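PDB 2QK2: LP04448p from Drosophila melanogaster, which probably binds tubulin through this TOG domain, as expected of a Mini spindles (XMAP215/Dis1 family) protein that tracks growing microtubule plus ends. Local coordinates for residues A98-P101 with S102-K106; T162-Q165 with P166-N170; K171-L174 with K175-T179; K210-T213 with P214-D218. All coordinates share one frame; numbering follows the deposited sequence.

In the fold
All four contacts are local, each within one continuous run of the HEAT-repeat TOG domain. Contact 1 buries Cys99, Val100, Leu103 and Leu104 about 8 Å from the chain's centre (centre to centre); contact 4 lies about 27 Å out, most of its touching residues exposed. Contacts 2 and 3 each have a buried and an exposed side. Contacts 1 and 3 lie on alpha-helices with near-straight i to i+4 bonds, the first kinked at Pro101, whereas contacts 2 and 4 are 3-10 turns at prolines, with N-H donors well above the accepting carbonyl planes. Leu169 CD2 reaches Leu177 CD2 at 4.3 Å between contacts 2 and 3; Thr178 CG2, 3.6 Å from Leu216 CD2, joins contacts 3 and 4.

Contact 1: residues A98-P101 with S102-K106; sequences ACVP and SLLEK
Val100 and Leu104, one turn apart on a HEAT-repeat helix, lie side by side and point the same way, with Val100 CG1 3.8 Å from Leu104 CD1. The valine branch gets there because CG1 is anti to the backbone N (chi1 172°), which sends it forward along the helix. Cys99 and Leu103 form a looser pair on the next face, CB to CD1 at 4.4 Å. Under both pairs the backbone is firm: Leu103 N reaches Cys99 O at 3.0 Å, and Leu104 N is bonded to Val100 O at an N-H...O angle of 171°. The solvent side is slacker. Glu105 N still bonds to Pro101 O at 3.1 Å, but Glu105 is exposed and its side chain runs past that carbonyl, CB at 3.6 Å from Pro101 O. Ser102 OG, at the margin beside Thr66 of helix 55-67, makes a weak bond to Ala98 O, 3.5 Å long. Pro101 has no N-H to give, and the helix is kinked there. The buried faces divide among three neighbours: Val100 packs on Gln134 and Ser137 of helix 131-141, Leu103 on Leu118 and Ile125 of helix 112-126, and Cys99 on Val58 of helix 55-67.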
loop_
_atom_site.group_PDB
_atom_site.type_symbol
_atom_site.label_atom_id
_atom_site.label_comp_id
_atom_site.label_asym_id
_atom_site.label_seq_id
_atom_site.Cartn_x
_atom_site.Cartn_y
_atom_site.Cartn_z
ATOM N N ALA A 98 -7.836 -6.595 5.920
ATOM C CA ALA A 98 -7.623 -6.154 7.294
ATOM C C ALA A 98 -6.362 -5.289 7.412
ATOM O O ALA A 98 -6.266 -4.438 8.298
ATOM C CB ALA A 98 -7.532 -7.364 8.225
ATOM N N CYS A 99 -5.409 -5.490 6.506
ATOM C CA CYS A 99 -4.168 -4.721 6.523
ATOM C C CYS A 99 -4.291 -3.304 5.968
ATOM O O CYS A 99 -3.755 -2.361 6.545
ATOM C CB CYS A 99 -3.077 -5.441 5.722
ATOM S SG CYS A 99 -2.399 -6.932 6.476
ATOM N N VAL A 100 -4.987 -3.159 4.842
ATOM C CA VAL A 100 -5.120 -1.862 4.176
ATOM C C VAL A 100 -5.509 -0.674 5.063
ATOM O O VAL A 100 -4.799 0.331 5.096
ATOM C CB VAL A 100 -6.083 -1.972 2.961
ATOM C CG1 VAL A 100 -6.388 -0.586 2.389
ATOM C CG2 VAL A 100 -5.439 -2.849 1.878
ATOM N N PRO A 101 -6.635 -0.766 5.787
ATOM C CA PRO A 101 -7.062 0.336 6.657
ATOM C C PRO A 101 -6.008 0.731 7.700
ATOM O O PRO A 101 -5.775 1.916 7.938
ATOM C CB PRO A 101 -8.329 -0.215 7.312
ATOM C CG PRO A 101 -8.876 -1.129 6.263
ATOM C CD PRO A 101 -7.642 -1.841 5.770
ATOM N N SER A 102 -5.379 -0.267 8.320
ATOM C CA SER A 102 -4.360 -0.024 9.343
ATOM C C SER A 102 -3.146 0.690 8.771
ATOM O O SER A 102 -2.620 1.626 9.376
ATOM C CB SER A 102 -3.906 -1.346 9.975
ATOM O OG SER A 102 -5.008 -2.060 10.503
ATOM N N LEU A 103 -2.690 0.234 7.611
ATOM C CA LEU A 103 -1.537 0.848 6.969
ATOM C C LEU A 103 -1.818 2.304 6.587
ATOM O O LEU A 103 -1.001 3.190 6.860
ATOM C CB LEU A 103 -1.131 0.042 5.734
ATOM C CG LEU A 103 -0.480 -1.313 6.052
ATOM C CD1 LEU A 103 -0.370 -2.151 4.786
ATOM C CD2 LEU A 103 0.904 -1.085 6.670
ATOM N N LEU A 104 -2.969 2.555 5.965
ATOM C CA LEU A 104 -3.329 3.912 5.551
ATOM C C LEU A 104 -3.360 4.883 6.733
ATOM O O LEU A 104 -2.818 5.986 6.653
ATOM C CB LEU A 104 -4.689 3.917 4.843
ATOM C CG LEU A 104 -4.725 3.237 3.469
ATOM C CD1 LEU A 104 -6.159 3.167 2.957
ATOM C CD2 LEU A 104 -3.837 3.997 2.499
ATOM N N GLU A 105 -3.994 4.473 7.826
ATOM C CA GLU A 105 -4.074 5.321 9.011
ATOM C C GLU A 105 -2.708 5.609 9.621
ATOM O O GLU A 105 -2.501 6.657 10.238
ATOM C CB GLU A 105 -4.979 4.677 10.057
ATOM C CG GLU A 105 -6.450 4.979 9.843
ATOM C CD GLU A 105 -7.354 4.149 10.733
ATOM O OE1 GLU A 105 -6.980 3.918 11.907
ATOM O OE2 GLU A 105 -8.443 3.741 10.261
ATOM N N LYS A 106 -1.771 4.685 9.442
ATOM C CA LYS A 106 -0.443 4.867 9.994
ATOM C C LYS A 106 0.347 5.928 9.230
ATOM O O LYS A 106 1.431 6.334 9.656
ATOM C CB LYS A 106 0.309 3.532 10.017
ATOM C CG LYS A 106 1.616 3.579 10.795
ATOM C CD LYS A 106 1.411 4.096 12.226
ATOM C CE LYS A 106 2.752 4.338 12.907
ATOM N NZ LYS A 106 2.611 4.921 14.269
#

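Contact 2: residues T162-Q165 with P166-N170; sequences TRTQ and PTALN
Gln165 and Pro166 open a short 3-10 turn, residues 166-168, in the loop that joins helices 147-161 and 171-185 of the HEAT-repeat domain. Pro166 starts it, its ring CD passing 3.8 Å from Gln165 OE1, while its ring packs on Leu206 of helix 190-207 and on Val240. Thr167 follows, and its backbone N donates to a water 3.0 Å away, which in turn donates to Gln165 OE1 at 3.1 Å, tying the amide to the turn. Gln165 can fold back in this way because its chain bends at chi2 (-60°), and its NE2 is held by Lys239 O of the C-terminal tail. Ala168 makes the first bond of the turn: its N bonds to Gln165 O at 2.8 Å, the i to i+3 spacing of a 3-10 turn, with the donor standing 52° out of the carbonyl plane. Leu169 N adds a second such bond, to Pro166 O at 3.2 Å, and its side chain swings inward toward Leu203 and Met207, crossing Thr164 at about a right angle. Thr164 OG1 is occupied with Ala160 O and Tyr126 OH, which leaves the methyl to face the turn. Asn170, the N-cap of the next helix, binds Leu173 N through OD1. Thr164 CG2 touches two apolar groups of the turn alike, Ala168 CB and Leu169 CD1, each at 3.7 Å.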
loop_
_atom_site.group_PDB
_atom_site.type_symbol
_atom_site.label_atom_id
_atom_site.label_comp_id
_atom_site.label_asym_id
_atom_site.label_seq_id
_atom_site.Cartn_x
_atom_site.Cartn_y
_atom_site.Cartn_z
ATOM N N THR A 162 -0.989 2.479 -11.747
ATOM C CA THR A 162 0.020 2.138 -12.747
ATOM C C THR A 162 0.140 0.622 -12.910
ATOM O O THR A 162 0.783 0.141 -13.844
ATOM C CB THR A 162 1.416 2.678 -12.376
ATOM O OG1 THR A 162 1.875 2.025 -11.188
ATOM C CG2 THR A 162 1.376 4.184 -12.148
ATOM N N ARG A 163 -0.472 -0.128 -11.999
ATOM C CA ARG A 163 -0.417 -1.588 -12.057
ATOM C C ARG A 163 -1.818 -2.176 -12.017
ATOM O O ARG A 163 -2.037 -3.250 -11.452
ATOM C CB ARG A 163 0.391 -2.134 -10.881
ATOM C CG ARG A 163 1.825 -1.641 -10.841
ATOM C CD ARG A 163 2.515 -2.075 -9.561
ATOM N NE ARG A 163 3.792 -1.388 -9.377
ATOM C CZ ARG A 163 4.880 -1.619 -10.104
ATOM N NH1 ARG A 163 4.854 -2.531 -11.071
ATOM N NH2 ARG A 163 5.990 -0.929 -9.872
ATOM N N THR A 164 -2.766 -1.468 -12.614
ATOM C CA THR A 164 -4.144 -1.924 -12.622
ATOM C C THR A 164 -4.680 -2.103 -14.039
ATOM O O THR A 164 -4.368 -1.324 -14.933
ATOM C CB THR A 164 -5.043 -0.927 -11.864
ATOM O OG1 THR A 164 -4.522 -0.731 -10.543
ATOM C CG2 THR A 164 -6.464 -1.450 -11.763
ATOM N N GLN A 165 -5.477 -3.148 -14.240
ATOM C CA GLN A 165 -6.080 -3.405 -15.540
ATOM C C GLN A 165 -7.247 -2.438 -15.715
ATOM O O GLN A 165 -8.046 -2.244 -14.796
ATOM C CB GLN A 165 -6.608 -4.842 -15.617
ATOM C CG GLN A 165 -5.543 -5.911 -15.775
ATOM C CD GLN A 165 -4.730 -5.726 -17.040
ATOM O OE1 GLN A 165 -5.282 -5.488 -18.115
ATOM N NE2 GLN A 165 -3.413 -5.841 -16.920
ATOM N N PRO A 166 -7.363 -1.815 -16.897
ATOM C CA PRO A 166 -8.468 -0.879 -17.117
ATOM C C PRO A 166 -9.818 -1.525 -16.819
ATOM O O PRO A 166 -10.722 -0.873 -16.292
ATOM C CB PRO A 166 -8.310 -0.503 -18.586
ATOM C CG PRO A 166 -6.815 -0.556 -18.776
ATOM C CD PRO A 166 -6.458 -1.846 -18.059
ATOM N N THR A 167 -9.946 -2.813 -17.134
ATOM C CA THR A 167 -11.200 -3.526 -16.896
ATOM C C THR A 167 -11.505 -3.755 -15.414
ATOM O O THR A 167 -12.574 -4.263 -15.068
ATOM C CB THR A 167 -11.223 -4.896 -17.617
ATOM O OG1 THR A 167 -10.114 -5.694 -17.180
ATOM C CG2 THR A 167 -11.143 -4.702 -19.126
ATOM N N ALA A 168 -10.575 -3.378 -14.540
ATOM C CA ALA A 168 -10.777 -3.546 -13.104
ATOM C C ALA A 168 -11.638 -2.423 -12.523
ATOM O O ALA A 168 -12.068 -2.495 -11.369
ATOM C CB ALA A 168 -9.434 -3.598 -12.387
ATOM N N LEU A 169 -11.894 -1.389 -13.322
ATOM C CA LEU A 169 -12.709 -0.267 -12.866
ATOM C C LEU A 169 -14.004 -0.082 -13.658
ATOM O O LEU A 169 -13.965 0.202 -14.857
ATOM C CB LEU A 169 -11.917 1.043 -12.940
ATOM C CG LEU A 169 -10.745 1.287 -11.986
ATOM C CD1 LEU A 169 -9.537 0.482 -12.430
ATOM C CD2 LEU A 169 -10.407 2.775 -11.979
ATOM N N ASN A 170 -15.150 -0.242 -13.003
ATOM C CA ASN A 170 -16.405 -0.024 -13.705
ATOM C C ASN A 170 -16.778 1.444 -13.531
ATOM O O ASN A 170 -16.068 2.197 -12.860
ATOM C CB ASN A 170 -17.529 -0.943 -13.191
ATOM C CG ASN A 170 -17.722 -0.874 -11.686
ATOM O OD1 ASN A 170 -17.790 0.204 -11.097
ATOM N ND2 ASN A 170 -17.837 -2.038 -11.059
HETATM O O HOH W 1 -8.112 -4.538 -18.760
#

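Contact 3: residues K171-L174 with K175-T179; sequences KKLL and KLLTT
Thr178 turns OG1 back beside its own backbone N (chi1 -53°), which lays the hydroxyl over Leu174 O one turn earlier, and Leu173 has CG anti to its N (chi1 -175°), which carries its branch toward Leu177. Both pairs belong to the first turns of helix 171-185 in this HEAT-repeat domain. Leu174 O takes two bonds: Thr178 N at 2.9 Å and Thr178 OG1 at 2.7 Å, from opposite faces of the carbonyl plane. The hydroxyl is thereby satisfied within the helix although Thr178 is buried, and the side chain can lie against Leu203 of helix 190-207 and Leu215. On the adjoining inward face Leu173 and Leu177 run side by side, with CD1 to CD1 at 4.1 Å, and Leu173 also packs on Glu132 and Gln135 of helix 131-141. On the exposed side the aliphatic stems of Lys171 and Lys175 lie alongside each other and point the same way, Lys171 CG touching Lys175 CD at 3.7 Å, and their like-charged NZ atoms are 5.4 Å apart. Lys171 is fully extended, whereas Lys175 bends at its last two torsions. Beneath them, Lys175 N bonds to Lys171 O with an N-H...O angle of 166°. The exposed Thr179 repeats the threonine pattern one residue on, its OG1 donating to Lys175 O at 2.9 Å.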
loop_
_atom_site.group_PDB
_atom_site.type_symbol
_atom_site.label_atom_id
_atom_site.label_comp_id
_atom_site.label_asym_id
_atom_site.label_seq_id
_atom_site.Cartn_x
_atom_site.Cartn_y
_atom_site.Cartn_z
ATOM N N LYS A 171 -17.880 1.851 -14.149
ATOM C CA LYS A 171 -18.334 3.234 -14.083
ATOM C C LYS A 171 -18.486 3.738 -12.646
ATOM O O LYS A 171 -17.975 4.803 -12.304
ATOM C CB LYS A 171 -19.661 3.380 -14.832
ATOM C CG LYS A 171 -20.150 4.812 -14.964
ATOM C CD LYS A 171 -21.429 4.866 -15.785
ATOM C CE LYS A 171 -21.932 6.292 -15.940
ATOM N NZ LYS A 171 -23.194 6.336 -16.729
ATOM N N LYS A 172 -19.178 2.977 -11.805
ATOM C CA LYS A 172 -19.369 3.391 -10.420
ATOM C C LYS A 172 -18.064 3.670 -9.679
ATOM O O LYS A 172 -17.920 4.720 -9.050
ATOM C CB LYS A 172 -20.167 2.343 -9.642
ATOM C CG LYS A 172 -21.660 2.616 -9.593
ATOM C CD LYS A 172 -22.322 1.814 -8.483
ATOM C CE LYS A 172 -23.805 2.147 -8.363
ATOM N NZ LYS A 172 -24.434 1.465 -7.186
ATOM N N LEU A 173 -17.118 2.738 -9.751
ATOM C CA LEU A 173 -15.838 2.905 -9.059
ATOM C C LEU A 173 -15.066 4.106 -9.597
ATOM O O LEU A 173 -14.457 4.861 -8.832
ATOM C CB LEU A 173 -14.988 1.639 -9.193
ATOM C CG LEU A 173 -13.663 1.620 -8.420
ATOM C CD1 LEU A 173 -13.919 1.907 -6.945
ATOM C CD2 LEU A 173 -12.999 0.265 -8.582
ATOM N N LEU A 174 -15.093 4.278 -10.917
ATOM C CA LEU A 174 -14.405 5.396 -11.547
ATOM C C LEU A 174 -14.969 6.708 -11.009
ATOM O O LEU A 174 -14.226 7.608 -10.634
ATOM C CB LEU A 174 -14.582 5.348 -13.071
ATOM C CG LEU A 174 -13.916 6.518 -13.813
ATOM C CD1 LEU A 174 -12.412 6.422 -13.612
ATOM C CD2 LEU A 174 -14.267 6.496 -15.304
ATOM N N LYS A 175 -16.290 6.812 -10.968
ATOM C CA LYS A 175 -16.932 8.024 -10.467
ATOM C C LYS A 175 -16.627 8.257 -8.989
ATOM O O LYS A 175 -16.329 9.378 -8.582
ATOM C CB LYS A 175 -18.445 7.942 -10.690
ATOM C CG LYS A 175 -18.832 7.911 -12.165
ATOM C CD LYS A 175 -20.254 7.402 -12.371
ATOM C CE LYS A 175 -21.297 8.392 -11.880
ATOM N NZ LYS A 175 -21.362 9.582 -12.768
ATOM N N LEU A 176 -16.700 7.197 -8.187
ATOM C CA LEU A 176 -16.434 7.306 -6.755
ATOM C C LEU A 176 -14.997 7.767 -6.491
ATOM O O LEU A 176 -14.749 8.647 -5.667
ATOM C CB LEU A 176 -16.673 5.956 -6.072
ATOM C CG LEU A 176 -16.348 5.891 -4.575
ATOM C CD1 LEU A 176 -17.296 6.801 -3.805
ATOM C CD2 LEU A 176 -16.480 4.453 -4.089
ATOM N N LEU A 177 -14.053 7.163 -7.194
ATOM C CA LEU A 177 -12.652 7.513 -7.034
ATOM C C LEU A 177 -12.383 8.949 -7.475
ATOM O O LEU A 177 -11.731 9.708 -6.761
ATOM C CB LEU A 177 -11.787 6.545 -7.843
ATOM C CG LEU A 177 -10.884 5.552 -7.104
ATOM C CD1 LEU A 177 -11.529 5.052 -5.831
ATOM C CD2 LEU A 177 -10.580 4.395 -8.045
ATOM N N THR A 178 -12.886 9.319 -8.650
ATOM C CA THR A 178 -12.677 10.667 -9.170
ATOM C C THR A 178 -13.295 11.709 -8.235
ATOM O O THR A 178 -12.647 12.690 -7.867
ATOM C CB THR A 178 -13.282 10.819 -10.584
ATOM O OG1 THR A 178 -12.776 9.777 -11.434
ATOM C CG2 THR A 178 -12.900 12.173 -11.184
ATOM N N THR A 179 -14.546 11.488 -7.848
ATOM C CA THR A 179 -15.242 12.403 -6.946
ATOM C C THR A 179 -14.454 12.614 -5.657
ATOM O O THR A 179 -14.268 13.748 -5.214
ATOM C CB THR A 179 -16.644 11.865 -6.567
ATOM O OG1 THR A 179 -17.486 11.872 -7.724
ATOM C CG2 THR A 179 -17.278 12.723 -5.478
#

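Contact 4: residues K210-T213 with P214-D218; sequences KAVT and PLLAD
Leu216 N donates to Thr213 O at 2.7 Å, the shorter of two i to i+3 bonds that carry the chain on from helix 209-212 through a 3-10 turn of the HEAT-repeat domain. The donor stands 49° above the carbonyl plane, in keeping with such a turn. The other bond, Leu215 N to Val212 O at 2.8 Å, is more bent, with an N-H...O angle of 135°. Between them sits Pro214, which has no N-H to offer the preceding turn; its CD lies 3.1 Å from Lys210 O, where an N-H would otherwise sit in a helix. Thr213 crosses the proline ring at about a right angle, and the fit is tight: Thr213 CB lies 3.3 Å from Pro214 CD. Thr213 OG1 is turned to Asp209 O, where it is hydrogen-bonded. Solvent reaches much of this side, since both Thr213 and Pro214 are exposed. The inner side is apolar. Val212 packs on Ile204 and Met207 of helix 190-207, and Leu216 on Ile204 and on Val182 of helix 171-185, so the turn lies against both helices. Val212 meets Leu216 through the branch anti to its backbone N (chi1 -171°), CG1 lying 4.0 Å from Leu216 CD1.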
loop_
_atom_site.group_PDB
_atom_site.type_symbol
_atom_site.label_atom_id
_atom_site.label_comp_id
_atom_site.label_asym_id
_atom_site.label_seq_id
_atom_site.Cartn_x
_atom_site.Cartn_y
_atom_site.Cartn_z
ATOM N N LYS A 210 -11.394 10.635 -22.702
ATOM C CA LYS A 210 -12.834 10.615 -22.948
ATOM C C LYS A 210 -13.644 10.038 -21.801
ATOM O O LYS A 210 -14.733 10.521 -21.494
ATOM C CB LYS A 210 -13.138 9.835 -24.228
ATOM C CG LYS A 210 -12.515 10.443 -25.474
ATOM C CD LYS A 210 -12.886 9.656 -26.722
ATOM C CE LYS A 210 -12.255 10.271 -27.963
ATOM N NZ LYS A 210 -12.636 11.705 -28.114
ATOM N N ALA A 211 -13.116 9.001 -21.165
ATOM C CA ALA A 211 -13.822 8.376 -20.061
ATOM C C ALA A 211 -13.820 9.220 -18.788
ATOM O O ALA A 211 -14.848 9.357 -18.130
ATOM C CB ALA A 211 -13.219 7.001 -19.774
ATOM N N VAL A 212 -12.671 9.797 -18.447
ATOM C CA VAL A 212 -12.550 10.579 -17.217
ATOM C C VAL A 212 -12.901 12.066 -17.312
ATOM O O VAL A 212 -13.483 12.628 -16.381
ATOM C CB VAL A 212 -11.121 10.455 -16.637
ATOM C CG1 VAL A 212 -11.060 11.092 -15.254
ATOM C CG2 VAL A 212 -10.715 8.989 -16.572
ATOM N N THR A 213 -12.545 12.698 -18.426
ATOM C CA THR A 213 -12.813 14.120 -18.635
ATOM C C THR A 213 -14.166 14.612 -18.132
ATOM O O THR A 213 -14.237 15.573 -17.368
ATOM C CB THR A 213 -12.678 14.495 -20.128
ATOM O OG1 THR A 213 -11.290 14.559 -20.471
ATOM C CG2 THR A 213 -13.339 15.848 -20.417
ATOM N N PRO A 214 -15.260 13.968 -18.558
ATOM C CA PRO A 214 -16.586 14.395 -18.111
ATOM C C PRO A 214 -16.676 14.601 -16.600
ATOM O O PRO A 214 -17.349 15.515 -16.131
ATOM C CB PRO A 214 -17.486 13.263 -18.590
ATOM C CG PRO A 214 -16.812 12.827 -19.848
ATOM C CD PRO A 214 -15.360 12.787 -19.434
ATOM N N LEU A 215 -15.991 13.755 -15.842
ATOM C CA LEU A 215 -16.029 13.854 -14.387
ATOM C C LEU A 215 -15.216 15.022 -13.824
ATOM O O LEU A 215 -15.334 15.345 -12.643
ATOM C CB LEU A 215 -15.538 12.540 -13.769
ATOM C CG LEU A 215 -16.210 11.274 -14.310
ATOM C CD1 LEU A 215 -15.655 10.056 -13.594
ATOM C CD2 LEU A 215 -17.721 11.367 -14.124
ATOM N N LEU A 216 -14.403 15.659 -14.665
ATOM C CA LEU A 216 -13.563 16.771 -14.225
ATOM C C LEU A 216 -14.021 18.104 -14.812
ATOM O O LEU A 216 -13.289 19.093 -14.779
ATOM C CB LEU A 216 -12.108 16.507 -14.625
ATOM C CG LEU A 216 -11.518 15.164 -14.167
ATOM C CD1 LEU A 216 -10.142 14.957 -14.781
ATOM C CD2 LEU A 216 -11.433 15.137 -12.649
ATOM N N ALA A 217 -15.240 18.128 -15.338
ATOM C CA ALA A 217 -15.788 19.332 -15.950
ATOM C C ALA A 217 -15.753 20.563 -15.045
ATOM O O ALA A 217 -15.610 21.681 -15.534
ATOM C CB ALA A 217 -17.219 19.067 -16.419
ATOM N N ASP A 218 -15.865 20.368 -13.733
ATOM C CA ASP A 218 -15.856 21.502 -12.812
ATOM C C ASP A 218 -14.515 21.823 -12.159
ATOM O O ASP A 218 -14.440 22.705 -11.301
ATOM C CB ASP A 218 -16.904 21.305 -11.716
ATOM C CG ASP A 218 -18.313 21.231 -12.267
ATOM O OD1 ASP A 218 -18.683 22.099 -13.090
ATOM O OD2 ASP A 218 -19.053 20.304 -11.870
#